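Local structure of KLLA0E08119p (Kluyveromyces lactis, 3VA7) at residues I95-P109 with F120-V132. The protein is a urea carboxylase, probably using its biotin cofactor and ATP to carboxylate urea to urea-1-carboxylate on the allophanate route of urea degradation. Residues are numbered along the deposited sequence; the frame is centred on the assembly and turned at random.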
loop_
_atom_site.group_PDB
_atom_site.type_symbol
_atom_site.label_atom_id
_atom_site.label_comp_id
_atom_site.label_asym_id
_atom_site.label_seq_id
_atom_site.Cartn_x
_atom_site.Cartn_y
_atom_site.Cartn_z
ATOM N N ILE A 95 -35.056 -1.951 -10.723
ATOM C CA ILE A 95 -35.438 -1.988 -9.276
ATOM C C ILE A 95 -36.663 -2.847 -9.050
ATOM O O ILE A 95 -36.661 -3.761 -8.213
ATOM C CB ILE A 95 -35.651 -0.552 -8.622
ATOM C CG1 ILE A 95 -34.357 0.281 -8.548
ATOM C CG2 ILE A 95 -36.307 -0.647 -7.242
ATOM C CD1 ILE A 95 -33.034 -0.498 -8.307
ATOM N N ILE A 96 -37.703 -2.564 -9.816
ATOM C CA ILE A 96 -38.976 -3.223 -9.626
ATOM C C ILE A 96 -38.868 -4.714 -9.992
ATOM O O ILE A 96 -39.457 -5.579 -9.327
ATOM C CB ILE A 96 -40.060 -2.481 -10.429
ATOM C CG1 ILE A 96 -41.254 -2.144 -9.528
ATOM C CG2 ILE A 96 -40.508 -3.306 -11.618
ATOM C CD1 ILE A 96 -41.070 -0.901 -8.697
ATOM N N ASN A 97 -38.088 -4.994 -11.043
ATOM C CA ASN A 97 -37.729 -6.372 -11.420
ATOM C C ASN A 97 -36.923 -7.057 -10.289
ATOM O O ASN A 97 -37.182 -8.236 -9.911
ATOM C CB ASN A 97 -36.971 -6.418 -12.773
ATOM C CG ASN A 97 -36.654 -7.863 -13.244
ATOM O OD1 ASN A 97 -37.540 -8.740 -13.291
ATOM N ND2 ASN A 97 -35.384 -8.112 -13.568
ATOM N N ALA A 98 -35.986 -6.293 -9.714
ATOM C CA ALA A 98 -35.268 -6.793 -8.549
ATOM C C ALA A 98 -36.183 -7.215 -7.385
ATOM O O ALA A 98 -35.936 -8.274 -6.784
ATOM C CB ALA A 98 -34.226 -5.837 -8.124
ATOM N N ALA A 99 -37.236 -6.432 -7.096
ATOM C CA ALA A 99 -38.147 -6.749 -5.977
ATOM C C ALA A 99 -39.063 -7.904 -6.329
ATOM O O ALA A 99 -39.455 -8.706 -5.450
ATOM C CB ALA A 99 -38.962 -5.565 -5.589
ATOM N N LYS A 100 -39.418 -7.962 -7.620
ATOM C CA LYS A 100 -40.185 -9.074 -8.177
ATOM C C LYS A 100 -39.441 -10.385 -7.969
ATOM O O LYS A 100 -39.918 -11.274 -7.279
ATOM C CB LYS A 100 -40.415 -8.843 -9.680
ATOM C CG LYS A 100 -41.595 -7.985 -10.016
ATOM C CD LYS A 100 -42.798 -8.395 -9.184
ATOM C CE LYS A 100 -43.984 -7.545 -9.534
ATOM N NZ LYS A 100 -45.024 -7.657 -8.478
ATOM N N LYS A 101 -38.243 -10.432 -8.546
ATOM C CA LYS A 101 -37.314 -11.553 -8.576
ATOM C C LYS A 101 -37.016 -12.161 -7.180
ATOM O O LYS A 101 -36.755 -13.382 -7.047
ATOM C CB LYS A 101 -36.042 -11.028 -9.255
ATOM C CG LYS A 101 -34.903 -11.980 -9.564
ATOM C CD LYS A 101 -33.737 -11.172 -10.209
ATOM C CE LYS A 101 -32.758 -12.052 -11.038
ATOM N NZ LYS A 101 -33.397 -12.563 -12.312
ATOM N N THR A 102 -37.089 -11.328 -6.137
ATOM C CA THR A 102 -36.746 -11.768 -4.765
ATOM C C THR A 102 -37.964 -11.916 -3.887
ATOM O O THR A 102 -37.840 -12.203 -2.687
ATOM C CB THR A 102 -35.779 -10.777 -4.096
ATOM O OG1 THR A 102 -36.274 -9.422 -4.227
ATOM C CG2 THR A 102 -34.382 -10.912 -4.731
ATOM N N GLY A 103 -39.141 -11.727 -4.493
ATOM C CA GLY A 103 -40.429 -11.635 -3.765
ATOM C C GLY A 103 -40.475 -10.643 -2.612
ATOM O O GLY A 103 -40.931 -10.980 -1.528
ATOM N N ALA A 104 -39.993 -9.420 -2.820
ATOM C CA ALA A 104 -40.065 -8.371 -1.739
ATOM C C ALA A 104 -41.458 -7.770 -1.656
ATOM O O ALA A 104 -41.997 -7.314 -2.671
ATOM C CB ALA A 104 -39.025 -7.272 -1.959
ATOM N N GLN A 105 -42.088 -7.789 -0.491
ATOM C CA GLN A 105 -43.395 -7.137 -0.451
ATOM C C GLN A 105 -43.353 -5.627 -0.463
ATOM O O GLN A 105 -44.355 -4.992 -0.849
ATOM C CB GLN A 105 -44.344 -7.688 0.588
ATOM C CG GLN A 105 -43.745 -7.937 1.889
ATOM C CD GLN A 105 -43.929 -9.367 2.304
ATOM O OE1 GLN A 105 -43.579 -10.309 1.545
ATOM N NE2 GLN A 105 -44.496 -9.561 3.518
ATOM N N ALA A 106 -42.201 -5.047 -0.113
ATOM C CA ALA A 106 -42.035 -3.579 0.038
ATOM C C ALA A 106 -40.668 -3.114 -0.426
ATOM O O ALA A 106 -39.689 -3.890 -0.435
ATOM C CB ALA A 106 -42.254 -3.164 1.464
ATOM N N ILE A 107 -40.613 -1.852 -0.835
ATOM C CA ILE A 107 -39.356 -1.189 -1.159
ATOM C C ILE A 107 -39.189 0.050 -0.294
ATOM O O ILE A 107 -40.112 0.867 -0.164
ATOM C CB ILE A 107 -39.283 -0.779 -2.629
ATOM C CG1 ILE A 107 -39.465 -2.003 -3.530
ATOM C CG2 ILE A 107 -37.979 -0.043 -2.913
ATOM C CD1 ILE A 107 -39.858 -1.631 -4.958
ATOM N N ILE A 108 -38.038 0.151 0.351
ATOM C CA ILE A 108 -37.759 1.307 1.141
ATOM C C ILE A 108 -36.600 1.962 0.419
ATOM O O ILE A 108 -35.604 1.299 0.103
ATOM C CB ILE A 108 -37.507 0.980 2.627
ATOM C CG1 ILE A 108 -37.167 2.245 3.420
ATOM C CG2 ILE A 108 -36.415 -0.036 2.768
ATOM C CD1 ILE A 108 -37.194 2.077 4.920
ATOM N N PRO A 109 -36.755 3.269 0.117
ATOM C CA PRO A 109 -35.894 3.975 -0.827
ATOM C C PRO A 109 -34.695 4.705 -0.245
ATOM O O PRO A 109 -33.767 5.030 -1.006
ATOM C CB PRO A 109 -36.842 4.991 -1.442
ATOM C CG PRO A 109 -37.804 5.288 -0.348
ATOM C CD PRO A 109 -37.898 4.100 0.551
ATOM N N PHE A 120 -41.970 6.550 -9.682
ATOM C CA PHE A 120 -41.541 5.406 -8.895
ATOM C C PHE A 120 -42.504 5.057 -7.763
ATOM O O PHE A 120 -42.930 3.917 -7.653
ATOM C CB PHE A 120 -40.115 5.579 -8.374
ATOM C CG PHE A 120 -39.617 4.391 -7.603
ATOM C CD1 PHE A 120 -39.256 4.513 -6.269
ATOM C CD2 PHE A 120 -39.540 3.133 -8.210
ATOM C CE1 PHE A 120 -38.790 3.413 -5.577
ATOM C CE2 PHE A 120 -39.070 2.019 -7.510
ATOM C CZ PHE A 120 -38.697 2.160 -6.204
ATOM N N SER A 121 -42.893 6.018 -6.940
ATOM C CA SER A 121 -43.857 5.650 -5.901
ATOM C C SER A 121 -45.104 4.989 -6.514
ATOM O O SER A 121 -45.573 3.966 -6.012
ATOM C CB SER A 121 -44.221 6.814 -5.008
ATOM O OG SER A 121 -45.186 6.385 -4.084
ATOM N N ASP A 122 -45.579 5.572 -7.625
ATOM C CA ASP A 122 -46.746 5.093 -8.380
ATOM C C ASP A 122 -46.538 3.707 -9.055
ATOM O O ASP A 122 -47.439 2.855 -8.969
ATOM C CB ASP A 122 -47.214 6.152 -9.424
ATOM C CG ASP A 122 -47.910 7.395 -8.794
ATOM O OD1 ASP A 122 -48.631 7.299 -7.768
ATOM O OD2 ASP A 122 -47.748 8.495 -9.361
ATOM N N ARG A 123 -45.375 3.488 -9.700
ATOM C CA ARG A 123 -44.969 2.146 -10.192
ATOM C C ARG A 123 -45.054 1.069 -9.113
ATOM O O ARG A 123 -45.563 -0.034 -9.376
ATOM C CB ARG A 123 -43.541 2.130 -10.784
ATOM C CG ARG A 123 -43.429 1.974 -12.327
ATOM C CD ARG A 123 -44.356 0.843 -12.907
ATOM N NE ARG A 123 -43.722 -0.446 -13.260
ATOM C CZ ARG A 123 -42.563 -0.618 -13.920
ATOM N NH1 ARG A 123 -41.841 0.420 -14.340
ATOM N NH2 ARG A 123 -42.118 -1.858 -14.162
ATOM N N CYS A 124 -44.542 1.365 -7.909
ATOM C CA CYS A 124 -44.676 0.408 -6.788
ATOM C C CYS A 124 -46.116 0.104 -6.587
ATOM O O CYS A 124 -46.497 -1.057 -6.579
ATOM C CB CYS A 124 -44.079 0.895 -5.446
ATOM S SG CYS A 124 -42.307 1.008 -5.511
ATOM N N SER A 125 -46.922 1.142 -6.428
ATOM C CA SER A 125 -48.348 0.915 -6.187
ATOM C C SER A 125 -49.002 0.085 -7.285
ATOM O O SER A 125 -49.678 -0.907 -6.984
ATOM C CB SER A 125 -49.128 2.212 -5.993
ATOM O OG SER A 125 -50.393 1.883 -5.429
ATOM N N GLN A 126 -48.771 0.476 -8.542
ATOM C CA GLN A 126 -49.430 -0.184 -9.705
ATOM C C GLN A 126 -48.823 -1.610 -9.953
ATOM O O GLN A 126 -49.207 -2.328 -10.884
ATOM C CB GLN A 126 -49.435 0.745 -10.971
ATOM C CG GLN A 126 -48.468 0.281 -12.082
ATOM C CD GLN A 126 -48.119 1.335 -13.129
ATOM O OE1 GLN A 126 -48.065 2.549 -12.834
ATOM N NE2 GLN A 126 -47.834 0.869 -14.363
ATOM N N GLU A 127 -47.903 -2.010 -9.073
ATOM C CA GLU A 127 -47.222 -3.290 -9.175
ATOM C C GLU A 127 -47.461 -4.219 -7.957
ATOM O O GLU A 127 -46.954 -5.349 -7.926
ATOM C CB GLU A 127 -45.739 -3.042 -9.396
ATOM C CG GLU A 127 -45.053 -4.131 -10.104
ATOM C CD GLU A 127 -45.090 -4.002 -11.633
ATOM O OE1 GLU A 127 -45.369 -5.056 -12.255
ATOM O OE2 GLU A 127 -44.800 -2.898 -12.203
ATOM N N ASN A 128 -48.264 -3.773 -6.991
ATOM C CA ASN A 128 -48.476 -4.516 -5.731
ATOM C C ASN A 128 -47.164 -4.693 -4.867
ATOM O O ASN A 128 -46.991 -5.673 -4.131
ATOM C CB ASN A 128 -49.238 -5.827 -5.985
ATOM C CG ASN A 128 -49.845 -6.465 -4.690
ATOM O OD1 ASN A 128 -50.413 -5.785 -3.804
ATOM N ND2 ASN A 128 -49.744 -7.798 -4.614
ATOM N N ILE A 129 -46.266 -3.708 -4.965
ATOM C CA ILE A 129 -45.164 -3.558 -4.039
ATOM C C ILE A 129 -45.371 -2.282 -3.202
ATOM O O ILE A 129 -45.511 -1.188 -3.740
ATOM C CB ILE A 129 -43.830 -3.505 -4.792
ATOM C CG1 ILE A 129 -43.592 -4.779 -5.589
ATOM C CG2 ILE A 129 -42.678 -3.363 -3.850
ATOM C CD1 ILE A 129 -42.509 -4.575 -6.690
ATOM N N VAL A 130 -45.387 -2.429 -1.880
ATOM C CA VAL A 130 -45.565 -1.288 -0.978
ATOM C C VAL A 130 -44.301 -0.415 -0.856
ATOM O O VAL A 130 -43.364 -0.817 -0.235
ATOM C CB VAL A 130 -45.960 -1.778 0.430
ATOM C CG1 VAL A 130 -46.078 -0.602 1.373
ATOM C CG2 VAL A 130 -47.252 -2.578 0.375
ATOM N N PHE A 131 -44.281 0.742 -1.507
ATOM C CA PHE A 131 -43.301 1.853 -1.333
ATOM C C PHE A 131 -43.317 2.420 0.081
ATOM O O PHE A 131 -44.314 3.002 0.478
ATOM C CB PHE A 131 -43.734 2.989 -2.247
ATOM C CG PHE A 131 -42.884 4.224 -2.151
ATOM C CD1 PHE A 131 -41.626 4.266 -2.744
ATOM C CD2 PHE A 131 -43.374 5.378 -1.524
ATOM C CE1 PHE A 131 -40.825 5.440 -2.693
ATOM C CE2 PHE A 131 -42.603 6.559 -1.482
ATOM C CZ PHE A 131 -41.323 6.592 -2.064
ATOM N N VAL A 132 -42.227 2.258 0.836
ATOM C CA VAL A 132 -42.187 2.765 2.211
ATOM C C VAL A 132 -41.864 4.235 2.093
ATOM O O VAL A 132 -40.719 4.610 2.061
ATOM C CB VAL A 132 -41.130 2.050 3.057
ATOM C CG1 VAL A 132 -41.184 2.511 4.476
ATOM C CG2 VAL A 132 -41.369 0.585 2.983
#
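Ile107 and Phe131 pair in the parallel register of a beta-alpha-beta unit, strand 106-108, helix 118-125, strand 130-131, at one border of the five-stranded sheet in the biotin carboxylase N-terminal domain. Three backbone bonds join the strands: Val130 N to Gln105 O, Ile107 N to Val130 O, and Val132 N to Ile107 O, the last almost straight (176°). On the sheet face bearing Ile107, helix segments 95-101 and 120-125 run side by side, their axes 11.3 Å apart at closest approach and 30° from parallel, and here the packing is dense. Ile107 has CG1 anti to its carbonyl carbon (chi1 -58°), and its CD1 touches both Ile129 CG2 (3.5 Å) and Cys124 SG (3.6 Å). Ile96 and Phe120 run alongside each other, pointing opposite ways, Ile96 CD1 to Phe120 CE2 3.7 Å, while Ile107 CG2 meets the edge of that ring. Ile129 CD1 reaches Ala99 CB at 3.8 Å.

Toward solvent the contact thins to polar groups. Exposed Lys100 gives one bond, NZ to Glu127 O (3.1 Å), its CE resting on Glu127 CG. Arg123 is shared between Asp93, through NH1, and Glu127. Replacing Glu127 by an alanine would probably leave Arg123 NE without its carboxylate mate and Lys100 CE without the CG it rests against. That carboxylate lies at the guanidinium edge, in its plane, Arg123 NE to Glu127 OE2 2.9 Å.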